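Side-chain contacts in putative fusidic acid resistance protein (Staphylococcus aureus, PDB 2YB5), which confers resistance to the antibiotic fusidic acid, probably by binding elongation factor G and clearing it from the ribosome: residues A[24-29]-A[64-69]; A[93-98]-A[103-108]; A[153-158]-A[162-167]. One frame throughout, in Å; residues are numbered along the deposited sequence.

From the N terminus, the chain first closes contact 1, which brings the end of helix 9-27 against the loop between helices 59-63 and 70-80, with helix 35-50 in the span between. Contact 2 follows, a short return in which helix 92-98 meets the chain leading to strand 121-125. Contact 3 comes last, a tight hairpin at the zinc site. The three lie in series, and none nests in or crosses another. Contact 1 belongs to the helical N-terminal part, contacts 2 and 3 to the zinc-finger part. Centres of contacts 1 and 2 are about 48 Å apart, on opposite sides of the chain's centre; those of 2 and 3 about 28 Å.

Contact 1: residues A[24-29]-A[64-69]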
loop_
_atom_site.group_PDB
_atom_site.type_symbol
_atom_site.label_atom_id
_atom_site.label_comp_id
_atom_site.label_asym_id
_atom_site.label_seq_id
_atom_site.Cartn_x
_atom_site.Cartn_y
_atom_site.Cartn_z
ATOM N N LYS A 24 -11.508 -11.598 13.700
ATOM C CA LYS A 24 -11.453 -11.194 15.113
ATOM C C LYS A 24 -12.843 -11.306 15.736
ATOM O O LYS A 24 -13.003 -11.905 16.796
ATOM C CB LYS A 24 -10.923 -9.764 15.276
ATOM C CG LYS A 24 -9.411 -9.610 15.121
ATOM C CD LYS A 24 -9.033 -8.132 15.077
ATOM C CE LYS A 24 -7.568 -7.892 15.388
ATOM N NZ LYS A 24 -7.185 -6.453 15.191
ATOM N N LEU A 25 -13.844 -10.738 15.065
ATOM C CA LEU A 25 -15.234 -10.854 15.514
ATOM C C LEU A 25 -15.663 -12.314 15.654
ATOM O O LEU A 25 -16.228 -12.693 16.671
ATOM C CB LEU A 25 -16.192 -10.111 14.573
ATOM C CG LEU A 25 -16.523 -8.654 14.922
ATOM C CD1 LEU A 25 -15.283 -7.844 15.236
ATOM C CD2 LEU A 25 -17.307 -8.010 13.788
ATOM N N TYR A 26 -15.390 -13.128 14.639
ATOM C CA TYR A 26 -15.729 -14.548 14.701
ATOM C C TYR A 26 -14.991 -15.255 15.841
ATOM O O TYR A 26 -15.531 -16.194 16.428
ATOM C CB TYR A 26 -15.439 -15.258 13.373
ATOM C CG TYR A 26 -16.209 -14.750 12.162
ATOM C CD1 TYR A 26 -17.475 -14.176 12.282
ATOM C CD2 TYR A 26 -15.679 -14.884 10.887
ATOM C CE1 TYR A 26 -18.170 -13.725 11.163
ATOM C CE2 TYR A 26 -16.365 -14.440 9.768
ATOM C CZ TYR A 26 -17.604 -13.862 9.907
ATOM O OH TYR A 26 -18.274 -13.433 8.783
ATOM N N ARG A 27 -13.779 -14.799 16.167
ATOM C CA ARG A 27 -13.026 -15.355 17.302
ATOM C C ARG A 27 -13.744 -15.146 18.640
ATOM O O ARG A 27 -13.612 -15.968 19.546
ATOM C CB ARG A 27 -11.624 -14.759 17.385
ATOM N N THR A 28 -14.476 -14.041 18.767
ATOM C CA THR A 28 -15.359 -13.841 19.906
ATOM C C THR A 28 -16.597 -14.688 19.627
ATOM O O THR A 28 -17.309 -14.456 18.649
ATOM C CB THR A 28 -15.740 -12.351 20.123
ATOM O OG1 THR A 28 -15.894 -12.099 21.525
ATOM C CG2 THR A 28 -17.044 -11.990 19.414
ATOM N N ASN A 29 -16.841 -15.683 20.469
ATOM C CA ASN A 29 -17.883 -16.666 20.195
ATOM C C ASN A 29 -19.250 -16.118 20.599
ATOM O O ASN A 29 -19.958 -16.708 21.424
ATOM C CB ASN A 29 -17.555 -17.991 20.906
ATOM C CG ASN A 29 -16.183 -18.542 20.508
ATOM O OD1 ASN A 29 -15.719 -18.336 19.382
ATOM N ND2 ASN A 29 -15.526 -19.231 21.436
ATOM N N ASP A 64 -19.239 -14.502 4.729
ATOM C CA ASP A 64 -20.255 -14.387 5.772
ATOM C C ASP A 64 -20.502 -15.757 6.417
ATOM O O ASP A 64 -21.575 -16.332 6.284
ATOM C CB ASP A 64 -21.549 -13.815 5.181
ATOM C CG ASP A 64 -22.546 -13.388 6.240
ATOM O OD1 ASP A 64 -22.315 -13.655 7.435
ATOM O OD2 ASP A 64 -23.568 -12.778 5.871
ATOM N N ASP A 65 -19.495 -16.257 7.127
ATOM C CA ASP A 65 -19.492 -17.616 7.652
ATOM C C ASP A 65 -18.610 -17.674 8.896
ATOM O O ASP A 65 -17.387 -17.652 8.785
ATOM C CB ASP A 65 -18.972 -18.590 6.583
ATOM C CG ASP A 65 -19.123 -20.061 6.989
ATOM O OD1 ASP A 65 -18.546 -20.472 8.019
ATOM O OD2 ASP A 65 -19.819 -20.812 6.271
ATOM N N VAL A 66 -19.237 -17.776 10.069
ATOM C CA VAL A 66 -18.522 -17.805 11.359
ATOM C C VAL A 66 -17.424 -18.877 11.466
ATOM O O VAL A 66 -16.567 -18.796 12.348
ATOM C CB VAL A 66 -19.501 -17.988 12.556
ATOM C CG1 VAL A 66 -20.378 -16.759 12.722
ATOM C CG2 VAL A 66 -20.350 -19.245 12.380
ATOM N N LYS A 67 -17.456 -19.868 10.573
ATOM C CA LYS A 67 -16.445 -20.928 10.529
ATOM C C LYS A 67 -15.361 -20.626 9.504
ATOM O O LYS A 67 -14.651 -21.536 9.067
ATOM C CB LYS A 67 -17.087 -22.282 10.188
ATOM C CG LYS A 67 -18.337 -22.617 10.978
ATOM C CD LYS A 67 -18.037 -22.871 12.447
ATOM C CE LYS A 67 -17.345 -24.211 12.668
ATOM N NZ LYS A 67 -17.460 -24.659 14.086
ATOM N N LEU A 68 -15.238 -19.358 9.112
ATOM C CA LEU A 68 -14.162 -18.930 8.228
ATOM C C LEU A 68 -12.869 -18.864 9.034
ATOM O O LEU A 68 -12.890 -18.598 10.236
ATOM C CB LEU A 68 -14.479 -17.561 7.609
ATOM C CG LEU A 68 -13.516 -17.020 6.544
ATOM C CD1 LEU A 68 -13.467 -17.947 5.347
ATOM C CD2 LEU A 68 -13.930 -15.617 6.116
ATOM N N THR A 69 -11.753 -19.131 8.367
ATOM C CA THR A 69 -10.436 -19.059 8.992
ATOM C C THR A 69 -9.423 -18.517 7.978
ATOM O O THR A 69 -9.788 -18.221 6.838
ATOM C CB THR A 69 -10.001 -20.440 9.519
ATOM O OG1 THR A 69 -8.769 -20.323 10.241
ATOM C CG2 THR A 69 -9.839 -21.427 8.371
#
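Tyr-26, in the last turn of helix 9-27, lays one face of its ring over the backbone at Val-66, and this single side chain accounts for more than half of the 212 Å² buried. The evidence for a CH-pi contact is direct: Val-66 CA sits 3.9 Å from the centroid of the Tyr-26 ring and only 10° off the ring normal, hence nearly over its centre. The carbonyl carbon of Asp-65 covers the same face nearer the rim, and Asp-65 O approaches Tyr-26 CE2 to 3.5 Å. With CG beside the backbone N (chi1 -61°), the phenol reaches away from its helix and along the 64-66 backbone, where its OH hydrogen-bonds the carbonyl of Ile-63.

The surface that the ring meets is a type I beta turn from Asp-65 to Leu-68, closed by Leu-68 N to Asp-65 O at 2.8 Å. An Asx turn is superposed on it: Asp-65 OD1 accepts from Lys-67 N at 2.8 Å through its anti lone pair, the one away from OD2. Contact 1 thus packs a helix end on an inter-helix turn within the helical N-terminal part, whose family is named for binding elongation factor G.

Val-66 also contributes its side chain, which crosses that of Tyr-26 at about a right angle and brings CG1 to 3.9 Å from Tyr-26 CD1. Leu-68 comes obliquely to the ring, its CB 4.2 Å from Tyr-26 CE2. Met-31, in the following loop, touches both Tyr-26 and Val-66, while Asp-64 directs its carboxylate to a salt bridge with Lys-38 of helix 35-50.

Contact 2: residues A[93-98]-A[103-108]; sequences SQLEKI and KKLKRP
The chain at 103-108, extended from Lys-104 on, passes beside the helical turn at 93-98 without backbone pairing, the nearest CA atoms being Glu-96 and Leu-105 at 7.4 Å and Leu-95 and Arg-107 at 8.4 Å. Spacings of that size leave the contact to side chains.

Leu-95 is central, meeting three residues of the loop. Its CG lies 4.0 Å from Leu-105 CD2, and the two leucine side chains cross at about a right angle. Both have CG anti to the backbone N, but chi1 of Leu-95 is -150°, and its CD2 branch meets the start of the Arg-107 side chain, with CG of Arg-107 3.8 Å from CD2 of Leu-95. The same methyl lies 4.0 Å from Pro-108 CD, at the N-linked corner of the proline ring.

This cluster packs the short helix 92-98, and the chain that follows it, against strands 121-125 and 130-136 of the five-stranded antiparallel sheet of the zinc-finger part. Leu-95 packs on Trp-123 and Val-134, Leu-105 on Tyr-132 and Pro-108 on Leu-121 and Trp-123, while the indole NH of Trp-123 bonds to the carbonyl of Lys-106.

At the solvent-facing margin a salt bridge spans the two segments. Glu-96 stretches out beyond CG, whereas Arg-107 bends at chi2 and chi3, which brings its NH1 to 3.3 Å from Glu-96 OE2. Carboxylate and guanidinium planes stand 67° apart, and a single oxygen meets a single nitrogen, an oblique charge pairing and not a coplanar two-pronged one.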
loop_
_atom_site.group_PDB
_atom_site.type_symbol
_atom_site.label_atom_id
_atom_site.label_comp_id
_atom_site.label_asym_id
_atom_site.label_seq_id
_atom_site.Cartn_x
_atom_site.Cartn_y
_atom_site.Cartn_z
ATOM N N SER A 93 13.115 6.335 -19.976
ATOM C CA SER A 93 13.109 7.772 -20.246
ATOM C C SER A 93 12.133 8.510 -19.314
ATOM O O SER A 93 12.458 9.577 -18.817
ATOM C CB SER A 93 12.840 8.082 -21.724
ATOM O OG SER A 93 11.576 7.607 -22.127
ATOM N N GLN A 94 10.977 7.939 -19.017
ATOM C CA GLN A 94 10.059 8.596 -18.062
ATOM C C GLN A 94 10.699 8.762 -16.679
ATOM O O GLN A 94 10.580 9.797 -16.063
ATOM C CB GLN A 94 8.769 7.814 -17.905
ATOM C CG GLN A 94 7.817 7.854 -19.081
ATOM C CD GLN A 94 6.546 7.045 -18.800
ATOM O OE1 GLN A 94 6.587 5.818 -18.695
ATOM N NE2 GLN A 94 5.416 7.738 -18.665
ATOM N N LEU A 95 11.351 7.709 -16.202
ATOM C CA LEU A 95 12.085 7.717 -14.937
ATOM C C LEU A 95 13.201 8.762 -14.938
ATOM O O LEU A 95 13.354 9.527 -13.988
ATOM C CB LEU A 95 12.678 6.330 -14.702
ATOM C CG LEU A 95 12.883 5.813 -13.288
ATOM C CD1 LEU A 95 11.594 5.897 -12.440
ATOM C CD2 LEU A 95 13.345 4.364 -13.387
ATOM N N GLU A 96 13.990 8.777 -16.005
ATOM C CA GLU A 96 15.049 9.763 -16.144
ATOM C C GLU A 96 14.496 11.201 -16.146
ATOM O O GLU A 96 15.120 12.099 -15.574
ATOM C CB GLU A 96 15.899 9.460 -17.381
ATOM C CG GLU A 96 16.756 8.203 -17.175
ATOM C CD GLU A 96 17.263 7.557 -18.458
ATOM O OE1 GLU A 96 16.858 7.943 -19.583
ATOM O OE2 GLU A 96 18.096 6.636 -18.326
ATOM N N LYS A 97 13.310 11.398 -16.730
ATOM C CA LYS A 97 12.670 12.715 -16.746
ATOM C C LYS A 97 12.174 13.143 -15.371
ATOM O O LYS A 97 12.347 14.288 -14.971
ATOM C CB LYS A 97 11.500 12.736 -17.730
ATOM C CG LYS A 97 10.761 14.080 -17.757
ATOM C CD LYS A 97 10.031 14.262 -19.072
ATOM C CE LYS A 97 9.467 15.673 -19.226
ATOM N NZ LYS A 97 9.167 15.950 -20.668
ATOM N N ILE A 98 11.541 12.218 -14.660
ATOM C CA ILE A 98 11.089 12.476 -13.292
ATOM C C ILE A 98 12.271 12.906 -12.420
ATOM O O ILE A 98 12.160 13.857 -11.643
ATOM C CB ILE A 98 10.415 11.229 -12.690
ATOM C CG1 ILE A 98 9.083 10.968 -13.392
ATOM C CG2 ILE A 98 10.215 11.384 -11.166
ATOM C CD1 ILE A 98 8.526 9.563 -13.150
ATOM N N LYS A 103 22.222 12.786 -12.303
ATOM C CA LYS A 103 23.080 12.343 -13.403
ATOM C C LYS A 103 23.278 10.823 -13.402
ATOM O O LYS A 103 23.357 10.198 -14.463
ATOM C CB LYS A 103 24.437 13.053 -13.340
ATOM N N LYS A 104 23.359 10.237 -12.208
ATOM C CA LYS A 104 23.627 8.808 -12.051
ATOM C C LYS A 104 22.449 8.174 -11.323
ATOM O O LYS A 104 22.401 8.198 -10.090
ATOM C CB LYS A 104 24.932 8.615 -11.260
ATOM C CG LYS A 104 26.191 8.967 -12.070
ATOM C CD LYS A 104 27.442 9.167 -11.207
ATOM C CE LYS A 104 28.658 9.481 -12.097
ATOM N NZ LYS A 104 29.925 9.712 -11.340
ATOM N N LEU A 105 21.487 7.643 -12.082
ATOM C CA LEU A 105 20.236 7.134 -11.496
ATOM C C LEU A 105 20.219 5.612 -11.421
ATOM O O LEU A 105 20.076 4.934 -12.437
ATOM C CB LEU A 105 19.009 7.620 -12.290
ATOM C CG LEU A 105 17.644 7.139 -11.757
ATOM C CD1 LEU A 105 17.320 7.769 -10.410
ATOM C CD2 LEU A 105 16.510 7.397 -12.753
ATOM N N LYS A 106 20.338 5.078 -10.211
ATOM C CA LYS A 106 20.131 3.654 -10.011
ATOM C C LYS A 106 18.669 3.314 -10.290
ATOM O O LYS A 106 17.750 3.879 -9.674
ATOM C CB LYS A 106 20.484 3.220 -8.593
ATOM C CG LYS A 106 20.110 1.772 -8.306
ATOM C CD LYS A 106 20.844 1.194 -7.111
ATOM C CE LYS A 106 20.708 -0.328 -7.074
ATOM N NZ LYS A 106 21.712 -0.954 -6.156
ATOM N N ARG A 107 18.471 2.378 -11.208
ATOM C CA ARG A 107 17.142 1.905 -11.548
ATOM C C ARG A 107 16.725 0.773 -10.601
ATOM O O ARG A 107 17.577 0.055 -10.068
ATOM C CB ARG A 107 17.102 1.496 -13.032
ATOM C CG ARG A 107 16.750 2.689 -13.944
ATOM C CD ARG A 107 17.687 2.923 -15.114
ATOM N NE ARG A 107 17.424 2.025 -16.223
ATOM C CZ ARG A 107 17.729 2.251 -17.507
ATOM N NH1 ARG A 107 18.310 3.381 -17.916
ATOM N NH2 ARG A 107 17.439 1.321 -18.407
ATOM N N PRO A 108 15.415 0.637 -10.345
ATOM C CA PRO A 108 14.949 -0.477 -9.540
ATOM C C PRO A 108 15.030 -1.802 -10.315
ATOM O O PRO A 108 14.994 -1.809 -11.543
ATOM C CB PRO A 108 13.501 -0.113 -9.251
ATOM C CG PRO A 108 13.082 0.716 -10.371
ATOM C CD PRO A 108 14.296 1.433 -10.876
#

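Contact 3: residues A[153-158]-A[162-167]; sequences KVKGFC and NQESDT. With ZN (zinc ion), chain C.
Val-154 to Phe-157 pair with Thr-167 to Glu-164 as an antiparallel hairpin. Its backbone bonds fall at the hydrogen-bonded pairs Val-154/Thr-167 and Gly-156/Ser-165; Ser-165 N to Gly-156 O, for instance, spans 2.8 Å and lies nearly along the C=O axis. Past the last bridge, Cys-158 N donates to Gln-163 O at 2.8 Å, and a weak bond from Asn-162 N returns to Cys-158 O, closing the turn. Backbone CH groups fill in between, as where Glu-164 CA stands 3.1 Å from Gly-156 O.

One side-chain hydroxyl joins this network. Thr-167 OG1, placed between its own N and carbonyl carbon by a chi1 of 75°, donates to Val-154 O at 2.6 Å, tilted 19° from the carbonyl plane. That oxygen also accepts from Thr-167 N, which lies 46° out of the plane, so one carbonyl is gripped by two donors of one residue. The other branch, Thr-167 CG2, rests 3.5 Å from Gly-156 O.

Charged contacts on the face carrying Lys-155, Phe-157, Glu-164 and Asp-166 are looser. Lys-155 crosses Glu-164 obliquely, with CE 3.7 Å from Glu-164 OE1, but the charged ends stop beyond salt-bridge range.

Metal binding occupies the hairpin's turn end. Cys-158 SG holds the zinc ion at 2.3 Å, and Cys-161, Cys-191 and Cys-197 complete the site. Two cysteines spaced as CxxC on a tight hairpin form a zinc knuckle, the first element of a treble-clef finger. The bond from Cys-158 N to Gln-163 O, with the weak one at Cys-158 O, suggests that the hairpin backbone sets where this sulfur is presented, while the zinc ties the knuckle to Cys-191 and Cys-197 further along the chain.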
loop_
_atom_site.group_PDB
_atom_site.type_symbol
_atom_site.label_atom_id
_atom_site.label_comp_id
_atom_site.label_asym_id
_atom_site.label_seq_id
_atom_site.Cartn_x
_atom_site.Cartn_y
_atom_site.Cartn_z
ATOM N N LYS A 153 18.623 1.565 11.213
ATOM C CA LYS A 153 17.166 1.570 11.371
ATOM C C LYS A 153 16.774 1.607 12.836
ATOM O O LYS A 153 17.512 1.113 13.683
ATOM C CB LYS A 153 16.549 0.332 10.698
ATOM C CG LYS A 153 16.962 0.163 9.233
ATOM C CD LYS A 153 16.344 -1.067 8.570
ATOM C CE LYS A 153 16.816 -2.368 9.213
ATOM N NZ LYS A 153 16.588 -3.546 8.325
ATOM N N VAL A 154 15.618 2.203 13.128
ATOM C CA VAL A 154 15.048 2.204 14.479
ATOM C C VAL A 154 13.555 1.860 14.407
ATOM O O VAL A 154 12.842 2.301 13.494
ATOM C CB VAL A 154 15.244 3.561 15.209
ATOM C CG1 VAL A 154 16.728 3.871 15.389
ATOM C CG2 VAL A 154 14.560 4.693 14.477
ATOM N N LYS A 155 13.091 1.057 15.361
ATOM C CA LYS A 155 11.707 0.602 15.367
ATOM C C LYS A 155 10.795 1.764 15.724
ATOM O O LYS A 155 11.079 2.522 16.660
ATOM C CB LYS A 155 11.525 -0.546 16.361
ATOM C CG LYS A 155 10.289 -1.406 16.124
ATOM C CD LYS A 155 10.374 -2.677 16.966
ATOM C CE LYS A 155 9.152 -3.586 16.819
ATOM N NZ LYS A 155 9.292 -4.814 17.685
ATOM N N GLY A 156 9.706 1.908 14.972
ATOM C CA GLY A 156 8.745 2.983 15.209
ATOM C C GLY A 156 7.597 2.961 14.223
ATOM O O GLY A 156 7.451 2.005 13.457
ATOM N N PHE A 157 6.793 4.020 14.229
ATOM C CA PHE A 157 5.653 4.129 13.328
ATOM C C PHE A 157 6.112 4.767 12.043
ATOM O O PHE A 157 6.627 5.886 12.063
ATOM C CB PHE A 157 4.554 5.021 13.900
ATOM C CG PHE A 157 4.077 4.618 15.249
ATOM C CD1 PHE A 157 3.393 3.427 15.428
ATOM C CD2 PHE A 157 4.287 5.452 16.342
ATOM C CE1 PHE A 157 2.937 3.063 16.678
ATOM C CE2 PHE A 157 3.835 5.097 17.590
ATOM C CZ PHE A 157 3.155 3.893 17.763
ATOM N N CYS A 158 5.926 4.064 10.928
ATOM C CA CYS A 158 6.193 4.638 9.614
ATOM C C CYS A 158 5.173 5.732 9.348
ATOM O O CYS A 158 3.983 5.502 9.474
ATOM C CB CYS A 158 6.084 3.560 8.529
ATOM S SG CYS A 158 5.960 4.197 6.828
ATOM N N ASN A 162 1.619 4.242 8.589
ATOM C CA ASN A 162 1.224 4.406 9.990
ATOM C C ASN A 162 1.387 3.176 10.880
ATOM O O ASN A 162 0.956 3.206 12.020
ATOM C CB ASN A 162 -0.214 4.940 10.105
ATOM C CG ASN A 162 -0.357 6.354 9.579
ATOM O OD1 ASN A 162 -1.352 6.693 8.937
ATOM N ND2 ASN A 162 0.624 7.192 9.870
ATOM N N GLN A 163 2.024 2.112 10.396
ATOM C CA GLN A 163 2.251 0.934 11.237
ATOM C C GLN A 163 3.665 0.922 11.824
ATOM O O GLN A 163 4.524 1.720 11.431
ATOM C CB GLN A 163 1.968 -0.343 10.446
ATOM C CG GLN A 163 0.525 -0.381 9.910
ATOM C CD GLN A 163 0.039 -1.770 9.550
ATOM O OE1 GLN A 163 0.451 -2.764 10.147
ATOM N NE2 GLN A 163 -0.861 -1.844 8.571
ATOM N N GLU A 164 3.899 0.015 12.771
ATOM C CA GLU A 164 5.213 -0.133 13.384
ATOM C C GLU A 164 6.083 -0.974 12.458
ATOM O O GLU A 164 5.635 -2.010 11.964
ATOM C CB GLU A 164 5.107 -0.781 14.776
ATOM C CG GLU A 164 6.267 -0.432 15.698
ATOM C CD GLU A 164 6.197 -1.119 17.064
ATOM O OE1 GLU A 164 5.678 -2.255 17.153
ATOM O OE2 GLU A 164 6.677 -0.519 18.050
ATOM N N SER A 165 7.307 -0.518 12.200
ATOM C CA SER A 165 8.231 -1.238 11.322
ATOM C C SER A 165 9.679 -0.843 11.597
ATOM O O SER A 165 9.947 -0.018 12.470
ATOM C CB SER A 165 7.895 -0.965 9.849
ATOM O OG SER A 165 8.470 0.245 9.401
ATOM N N ASP A 166 10.604 -1.440 10.850
ATOM C CA ASP A 166 11.994 -1.003 10.871
ATOM C C ASP A 166 12.063 0.260 10.025
ATOM O O ASP A 166 11.908 0.199 8.804
ATOM C CB ASP A 166 12.925 -2.083 10.324
ATOM C CG ASP A 166 12.952 -3.340 11.190
ATOM O OD1 ASP A 166 12.900 -3.231 12.429
ATOM O OD2 ASP A 166 13.034 -4.446 10.616
ATOM N N THR A 167 12.255 1.402 10.680
ATOM C CA THR A 167 12.148 2.698 10.033
ATOM C C THR A 167 13.483 3.433 9.998
ATOM O O THR A 167 14.402 3.115 10.744
ATOM C CB THR A 167 11.115 3.596 10.751
ATOM O OG1 THR A 167 11.670 4.078 11.978
ATOM C CG2 THR A 167 9.817 2.825 11.033
HETATM ZN ZN ZN C . 5.492 2.129 5.961
#